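Local coordinates for tube-forming protein in Mycobacterial Envelpe, TiME (Mycolicibacterium smegmatis, PDB 7CU9), which probably forms a tube spanning the outer part of the mycobacterial envelope, thought to serve as a secretion channel for proteins, at residues B[10-15]-B[67-72]; B[30-35]-B[81-86]. One frame throughout, in Å; residues are numbered along the deposited sequence. Where two conformers were deposited one is given.

Interaction 1 (B[10-15]-B[67-72]); sequences YAVMPK and GGATAQ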
ATOM      1  N   TYR B  10      18.280  11.631  13.276  0.50 17.93           N
ATOM      2  CA  TYR B  10      18.291  10.580  12.222  0.50 18.23           C
ATOM      3  C   TYR B  10      17.306   9.437  12.511  0.50 17.36           C
ATOM      4  O   TYR B  10      17.377   8.434  11.778  0.50 17.60           O
ATOM      5  CB  TYR B  10      19.718  10.075  11.990  0.50 19.06           C
ATOM      6  CG  TYR B  10      20.463   9.612  13.216  0.50 19.29           C
ATOM      7  CD1 TYR B  10      21.215  10.492  13.977  0.50 19.59           C
ATOM      8  CD2 TYR B  10      20.445   8.282  13.601  0.50 20.26           C
ATOM      9  CE1 TYR B  10      21.912  10.068  15.095  0.50 20.28           C
ATOM     10  CE2 TYR B  10      21.137   7.840  14.716  0.50 20.50           C
ATOM     11  CZ  TYR B  10      21.876   8.736  15.467  0.50 20.38           C
ATOM     12  OH  TYR B  10      22.559   8.308  16.568  0.50 21.08           O
ATOM     13  N   ALA B  11      16.386   9.584  13.472  1.00 16.42           N
ATOM     14  CA  ALA B  11      15.343   8.570  13.761  1.00 15.59           C
ATOM     15  C   ALA B  11      14.100   8.794  12.885  1.00 14.94           C
ATOM     16  O   ALA B  11      13.269   7.877  12.792  1.00 14.91           O
ATOM     17  CB  ALA B  11      14.987   8.583  15.228  1.00 15.53           C
ATOM     18  N   VAL B  12      13.965   9.967  12.271  1.00 14.00           N
ATOM     19  CA  VAL B  12      12.793  10.309  11.410  1.00 14.18           C
ATOM     20  C   VAL B  12      13.154   9.962   9.966  1.00 14.00           C
ATOM     21  O   VAL B  12      14.095  10.575   9.428  1.00 15.02           O
ATOM     22  CB  VAL B  12      12.389  11.785  11.564  1.00 14.09           C
ATOM     23  CG1 VAL B  12      11.217  12.143  10.662  1.00 14.60           C
ATOM     24  CG2 VAL B  12      12.082  12.136  13.008  1.00 14.52           C
ATOM     25  N   MET B  13      12.446   8.998   9.373  1.00 13.86           N
ATOM     26  CA  MET B  13      12.727   8.512   7.999  1.00 14.33           C
ATOM     27  C   MET B  13      12.333   9.598   7.004  1.00 14.30           C
ATOM     28  O   MET B  13      11.235  10.148   7.078  1.00 14.38           O
ATOM     29  CB  MET B  13      11.958   7.222   7.696  1.00 14.85           C
ATOM     30  CG  MET B  13      12.354   6.046   8.573  1.00 15.65           C
ATOM     31  SD  MET B  13      14.111   5.611   8.437  1.00 17.44           S
ATOM     32  CE  MET B  13      14.772   6.396   9.905  1.00 17.81           C
ATOM     33  N   PRO B  14      13.228   9.954   6.055  1.00 14.51           N
ATOM     34  CA  PRO B  14      12.903  10.940   5.028  1.00 14.70           C
ATOM     35  C   PRO B  14      11.946  10.357   3.978  1.00 14.64           C
ATOM     36  O   PRO B  14      11.751   9.154   3.961  1.00 14.01           O
ATOM     37  CB  PRO B  14      14.279  11.274   4.436  1.00 14.99           C
ATOM     38  CG  PRO B  14      15.056   9.995   4.590  1.00 15.17           C
ATOM     39  CD  PRO B  14      14.590   9.418   5.913  1.00 14.87           C
ATOM     40  N   LYS B  15      11.372  11.222   3.137  1.00 15.37           N
ATOM     41  CA  LYS B  15      10.306  10.837   2.171  1.00 16.10           C
ATOM     42  C   LYS B  15      10.775   9.674   1.281  1.00 15.69           C
ATOM     43  O   LYS B  15       9.943   8.801   0.989  1.00 15.35           O
ATOM     44  CB  LYS B  15       9.835  12.045   1.357  1.00 17.17           C
ATOM     45  CG  LYS B  15      10.897  12.786   0.559  1.00 18.50           C
ATOM     46  CD  LYS B  15      10.302  13.928  -0.233  1.00 19.78           C
ATOM     47  CE  LYS B  15      11.321  14.686  -1.054  1.00 21.72           C
ATOM     48  NZ  LYS B  15      10.754  15.959  -1.559  1.00 22.93           N
ATOM     49  N   GLY B  67      11.605  15.352  17.392  1.00  9.67           N
ATOM     50  CA  GLY B  67      11.548  15.591  15.948  1.00  9.88           C
ATOM     51  C   GLY B  67      10.454  14.765  15.319  1.00 10.24           C
ATOM     52  O   GLY B  67      10.109  13.699  15.860  1.00  9.91           O
ATOM     53  N   GLY B  68       9.955  15.226  14.186  1.00 10.41           N
ATOM     54  CA  GLY B  68       8.956  14.466  13.430  1.00 10.56           C
ATOM     55  C   GLY B  68       8.912  14.915  11.995  1.00 10.79           C
ATOM     56  O   GLY B  68       9.653  15.848  11.616  1.00 10.70           O
ATOM     57  N   ALA B  69       8.068  14.270  11.210  1.00 10.88           N
ATOM     58  CA  ALA B  69       7.793  14.697   9.827  1.00 11.43           C
ATOM     59  C   ALA B  69       6.410  14.207   9.427  1.00 12.10           C
ATOM     60  O   ALA B  69       5.935  13.190   9.969  1.00 11.97           O
ATOM     61  CB  ALA B  69       8.857  14.184   8.898  1.00 11.70           C
ATOM     62  N   THR B  70       5.789  14.944   8.515  1.00 12.28           N
ATOM     63  CA  THR B  70       4.604  14.497   7.752  1.00 12.87           C
ATOM     64  C   THR B  70       5.033  14.389   6.292  1.00 13.44           C
ATOM     65  O   THR B  70       5.725  15.306   5.820  1.00 13.51           O
ATOM     66  CB  THR B  70       3.429  15.460   7.925  1.00 13.36           C
ATOM     67  OG1 THR B  70       3.271  15.768   9.310  1.00 13.51           O
ATOM     68  CG2 THR B  70       2.148  14.886   7.361  1.00 13.55           C
ATOM     69  N   ALA B  71       4.681  13.296   5.620  1.00 13.45           N
ATOM     70  CA  ALA B  71       5.032  13.060   4.205  1.00 14.03           C
ATOM     71  C   ALA B  71       3.773  12.617   3.462  1.00 15.00           C
ATOM     72  O   ALA B  71       2.907  11.988   4.083  1.00 14.63           O
ATOM     73  CB  ALA B  71       6.156  12.062   4.106  1.00 14.09           C
ATOM     74  N   GLN B  72       3.666  12.987   2.185  1.00 15.39           N
ATOM     75  CA  GLN B  72       2.465  12.734   1.350  1.00 16.49           C
ATOM     76  C   GLN B  72       2.900  12.380  -0.072  1.00 15.84           C
ATOM     77  O   GLN B  72       4.025  12.734  -0.466  1.00 14.93           O
ATOM     78  CB  GLN B  72       1.584  13.979   1.246  1.00 18.31           C
ATOM     79  CG  GLN B  72       0.914  14.397   2.538  1.00 20.53           C
ATOM     80  CD  GLN B  72      -0.011  15.565   2.314  1.00 21.02           C
ATOM     81  OE1 GLN B  72      -0.131  16.100   1.206  1.00 23.54           O
ATOM     82  NE2 GLN B  72      -0.676  15.981   3.374  1.00 22.20           N
TER
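Val12 meets the strand 67-72 with both of its methyl groups, an example of how one branched side chain can fasten a loop to the face of a sheet. The line joining CG1 and CG2 runs nearly along the strand, so the two methyls rest over successive residues. CG1, set anti to the backbone N (chi1 179°), comes methyl to methyl against Ala69, with 3.6 Å between Val12 CG1 and Ala69 CB. The same Val12 CG1 lies 3.8 Å from Gly68 C, over the backbone just before that alanine. CG2 is displaced toward the start of the segment, where Val12 CG2 is 3.8 Å from Gly67 O. At Gly67 and Gly68 the valine therefore packs on bare main chain, and at Ala69 on a side chain. No hydrogen bond joins the segments, and the contact is wholly van der Waals. Lys15, opening helix 15-22, hydrogen-bonds through NZ to Arg27 O and through its backbone N to Glu29 OE1. The valine also touches Gln84 of strand 77-89, while the neighbouring Met13 packs on helix 174-185, so the loop between helices 8-11 and 15-22 lies over the sheet alongside that helix, with strand 63-72 bonded between strands 28-32 and 77-89.

Interaction 2 (B[30-35]-B[81-86]); sequences SEFTAP and LVKQAV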
ATOM      1  N   SER B  30       7.248  17.635   5.237  1.00 18.34           N
ATOM      2  CA  SER B  30       7.440  18.798   6.131  1.00 18.51           C
ATOM      3  C   SER B  30       7.933  18.280   7.480  1.00 18.33           C
ATOM      4  O   SER B  30       7.196  17.510   8.116  1.00 17.44           O
ATOM      5  CB  SER B  30       6.169  19.583   6.271  1.00 19.90           C
ATOM      6  OG  SER B  30       6.364  20.694   7.130  1.00 21.35           O
ATOM      7  N   GLU B  31       9.146  18.662   7.875  1.00 18.00           N
ATOM      8  CA  GLU B  31       9.753  18.264   9.169  1.00 18.91           C
ATOM      9  C   GLU B  31       9.291  19.247  10.245  1.00 17.67           C
ATOM     10  O   GLU B  31       9.014  20.412   9.905  1.00 19.07           O
ATOM     11  CB  GLU B  31      11.278  18.247   9.065  1.00 20.70           C
ATOM     12  CG  GLU B  31      11.807  17.213   8.090  1.00 23.50           C
ATOM     13  CD  GLU B  31      13.319  17.199   7.942  1.00 26.30           C
ATOM     14  OE1 GLU B  31      13.991  17.986   8.642  1.00 30.59           O
ATOM     15  OE2 GLU B  31      13.820  16.401   7.131  1.00 29.71           O
ATOM     16  N   PHE B  32       9.194  18.796  11.496  1.00 15.78           N
ATOM     17  CA  PHE B  32       8.889  19.658  12.664  1.00 15.18           C
ATOM     18  C   PHE B  32       9.785  19.255  13.840  1.00 15.07           C
ATOM     19  O   PHE B  32      10.260  18.107  13.907  1.00 14.90           O
ATOM     20  CB  PHE B  32       7.394  19.628  12.994  1.00 15.07           C
ATOM     21  CG  PHE B  32       6.773  18.263  13.169  1.00 14.75           C
ATOM     22  CD1 PHE B  32       6.275  17.560  12.083  1.00 14.43           C
ATOM     23  CD2 PHE B  32       6.630  17.712  14.430  1.00 14.89           C
ATOM     24  CE1 PHE B  32       5.689  16.317  12.254  1.00 14.57           C
ATOM     25  CE2 PHE B  32       6.048  16.464  14.601  1.00 15.12           C
ATOM     26  CZ  PHE B  32       5.568  15.774  13.512  1.00 14.70           C
ATOM     27  N   THR B  33      10.055  20.218  14.718  1.00 15.19           N
ATOM     28  CA  THR B  33      11.027  20.097  15.834  1.00 15.57           C
ATOM     29  C   THR B  33      10.336  20.335  17.178  1.00 14.93           C
ATOM     30  O   THR B  33      11.035  20.374  18.204  1.00 15.50           O
ATOM     31  CB  THR B  33      12.185  21.077  15.617  1.00 16.57           C
ATOM     32  OG1 THR B  33      11.591  22.374  15.570  1.00 18.64           O
ATOM     33  CG2 THR B  33      12.957  20.787  14.350  1.00 17.21           C
ATOM     34  N   ALA B  34       9.011  20.484  17.181  1.00 14.57           N
ATOM     35  CA  ALA B  34       8.216  20.683  18.407  1.00 14.33           C
ATOM     36  C   ALA B  34       6.894  19.946  18.257  1.00 13.83           C
ATOM     37  O   ALA B  34       6.324  19.913  17.169  1.00 13.67           O
ATOM     38  CB  ALA B  34       7.990  22.153  18.656  1.00 14.90           C
ATOM     39  N   PRO B  35       6.376  19.345  19.347  1.00 13.66           N
ATOM     40  CA  PRO B  35       5.034  18.778  19.325  1.00 13.63           C
ATOM     41  C   PRO B  35       4.017  19.863  18.951  1.00 13.91           C
ATOM     42  O   PRO B  35       4.228  21.024  19.279  1.00 14.27           O
ATOM     43  CB  PRO B  35       4.799  18.291  20.760  1.00 13.71           C
ATOM     44  CG  PRO B  35       6.183  18.150  21.355  1.00 14.25           C
ATOM     45  CD  PRO B  35       7.028  19.198  20.655  1.00 13.93           C
ATOM     46  N   LEU B  81      -0.481   9.292   3.209  1.00 15.30           N
ATOM     47  CA  LEU B  81       0.050  10.256   4.201  1.00 15.03           C
ATOM     48  C   LEU B  81       0.713   9.451   5.316  1.00 14.13           C
ATOM     49  O   LEU B  81       0.114   8.466   5.791  1.00 14.09           O
ATOM     50  CB  LEU B  81      -1.050  11.168   4.750  1.00 16.51           C
ATOM     51  CG  LEU B  81      -0.571  12.216   5.756  1.00 17.64           C
ATOM     52  CD1 LEU B  81      -1.391  13.492   5.670  1.00 18.99           C
ATOM     53  CD2 LEU B  81      -0.591  11.670   7.178  1.00 17.73           C
ATOM     54  N   VAL B  82       1.921   9.855   5.689  1.00 12.64           N
ATOM     55  CA  VAL B  82       2.742   9.151   6.707  1.00 11.88           C
ATOM     56  C   VAL B  82       3.264  10.198   7.685  1.00 11.40           C
ATOM     57  O   VAL B  82       3.828  11.210   7.242  1.00 11.79           O
ATOM     58  CB  VAL B  82       3.885   8.355   6.058  1.00 11.79           C
ATOM     59  CG1 VAL B  82       4.773   7.695   7.099  1.00 11.84           C
ATOM     60  CG2 VAL B  82       3.341   7.329   5.079  1.00 12.01           C
ATOM     61  N   LYS B  83       3.092   9.953   8.976  1.00 10.52           N
ATOM     62  CA  LYS B  83       3.580  10.882  10.014  1.00 10.22           C
ATOM     63  C   LYS B  83       4.443  10.097  10.999  1.00  9.88           C
ATOM     64  O   LYS B  83       4.168   8.914  11.258  1.00  9.80           O
ATOM     65  CB  LYS B  83       2.404  11.599  10.679  1.00 10.31           C
ATOM     66  CG  LYS B  83       2.777  12.796  11.539  1.00 10.67           C
ATOM     67  CD  LYS B  83       1.561  13.571  11.948  1.00 10.72           C
ATOM     68  CE  LYS B  83       1.862  14.764  12.820  1.00 11.16           C
ATOM     69  NZ  LYS B  83       0.655  15.600  13.012  1.00 11.55           N
ATOM     70  N   GLN B  84       5.469  10.763  11.510  1.00  9.60           N
ATOM     71  CA  GLN B  84       6.412  10.208  12.506  1.00  9.47           C
ATOM     72  C   GLN B  84       6.635  11.243  13.604  1.00  9.32           C
ATOM     73  O   GLN B  84       6.687  12.446  13.289  1.00  9.41           O
ATOM     74  CB  GLN B  84       7.751   9.912  11.847  1.00  9.72           C
ATOM     75  CG  GLN B  84       7.685   8.852  10.769  1.00  9.97           C
ATOM     76  CD  GLN B  84       8.993   8.825  10.027  1.00 10.32           C
ATOM     77  OE1 GLN B  84      10.006   8.343  10.529  1.00 10.65           O
ATOM     78  NE2 GLN B  84       8.992   9.400   8.835  1.00 10.74           N
ATOM     79  N   ALA B  85       6.787  10.787  14.843  1.00  8.96           N
ATOM     80  CA  ALA B  85       7.175  11.644  15.982  1.00  8.90           C
ATOM     81  C   ALA B  85       8.101  10.837  16.882  1.00  8.73           C
ATOM     82  O   ALA B  85       7.782   9.677  17.172  1.00  9.20           O
ATOM     83  CB  ALA B  85       5.959  12.131  16.729  1.00  9.09           C
ATOM     84  N   VAL B  86       9.220  11.428  17.278  1.00  8.72           N
ATOM     85  CA  VAL B  86      10.212  10.764  18.165  1.00  8.88           C
ATOM     86  C   VAL B  86      10.554  11.740  19.281  1.00  8.82           C
ATOM     87  O   VAL B  86      10.996  12.861  18.982  1.00  9.00           O
ATOM     88  CB  VAL B  86      11.473  10.320  17.405  1.00  9.45           C
ATOM     89  CG1 VAL B  86      12.457   9.629  18.332  1.00  9.72           C
ATOM     90  CG2 VAL B  86      11.128   9.425  16.225  1.00  9.88           C
TER
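Phe32 reaches past the intervening strand 63-72 to touch Lys83 and Gln84, showing how an aromatic side chain can link strands that are not neighbours in a sheet. Its CG sits between the backbone N and the carbonyl carbon (chi1 52°), a crowded position that turns the ring back across strand 63-72. The far corner of the ring does most of the touching: Phe32 CZ lies 3.5 Å from Gln84 O, which approaches the ring obliquely, and Phe32 CZ is 3.9 Å from Lys83 CE. Lys83 sends its chain out with CG anti to the backbone N (chi1 -167°) and stays extended to NZ. The lysine chain and the phenylalanine cross at about a right angle, so that the methylene next to the ammonium group meets the ring while NZ continues to a salt bridge with Asp51. The apolar and charged parts of this buried lysine thus have separate partners. Gln84 takes part through its carbonyl oxygen; its side chain leaves by the other face of the sheet, where OE1 accepts a hydrogen bond from Met13 N. On its way the ring passes over Gly68, with 3.6 Å from Phe32 CZ to Gly68 CA, and Phe36 meets it edge-to-face. Phe32 and Gly68 form a hydrogen-bonded antiparallel pair, and a ring folded over its cross-strand glycine in this way resembles the aromatic rescue of glycine known from antiparallel β-sheets.

Interactions 1 and 2 meet at three adjacent strands: interaction 1 lies on the middle one, 63-72, and interaction 2 joins the two that flank it, 28-32 and 77-89; their centres are about 6 Å apart, on opposite faces of the sheet. Interaction 1 is the partly buried one, a loop laid by aliphatic contact on the side where helix 174-185 also packs. Interaction 2 is buried, and mixes an aromatic ring, a lysine methylene and a backbone carbonyl on the other side. Backbone bonding ties them: Ala71 N lies 2.8 Å from Val82 O, probably a hydrogen bond. Of the two glycines only Gly68 is common to both, between Val12 and the Phe32 ring.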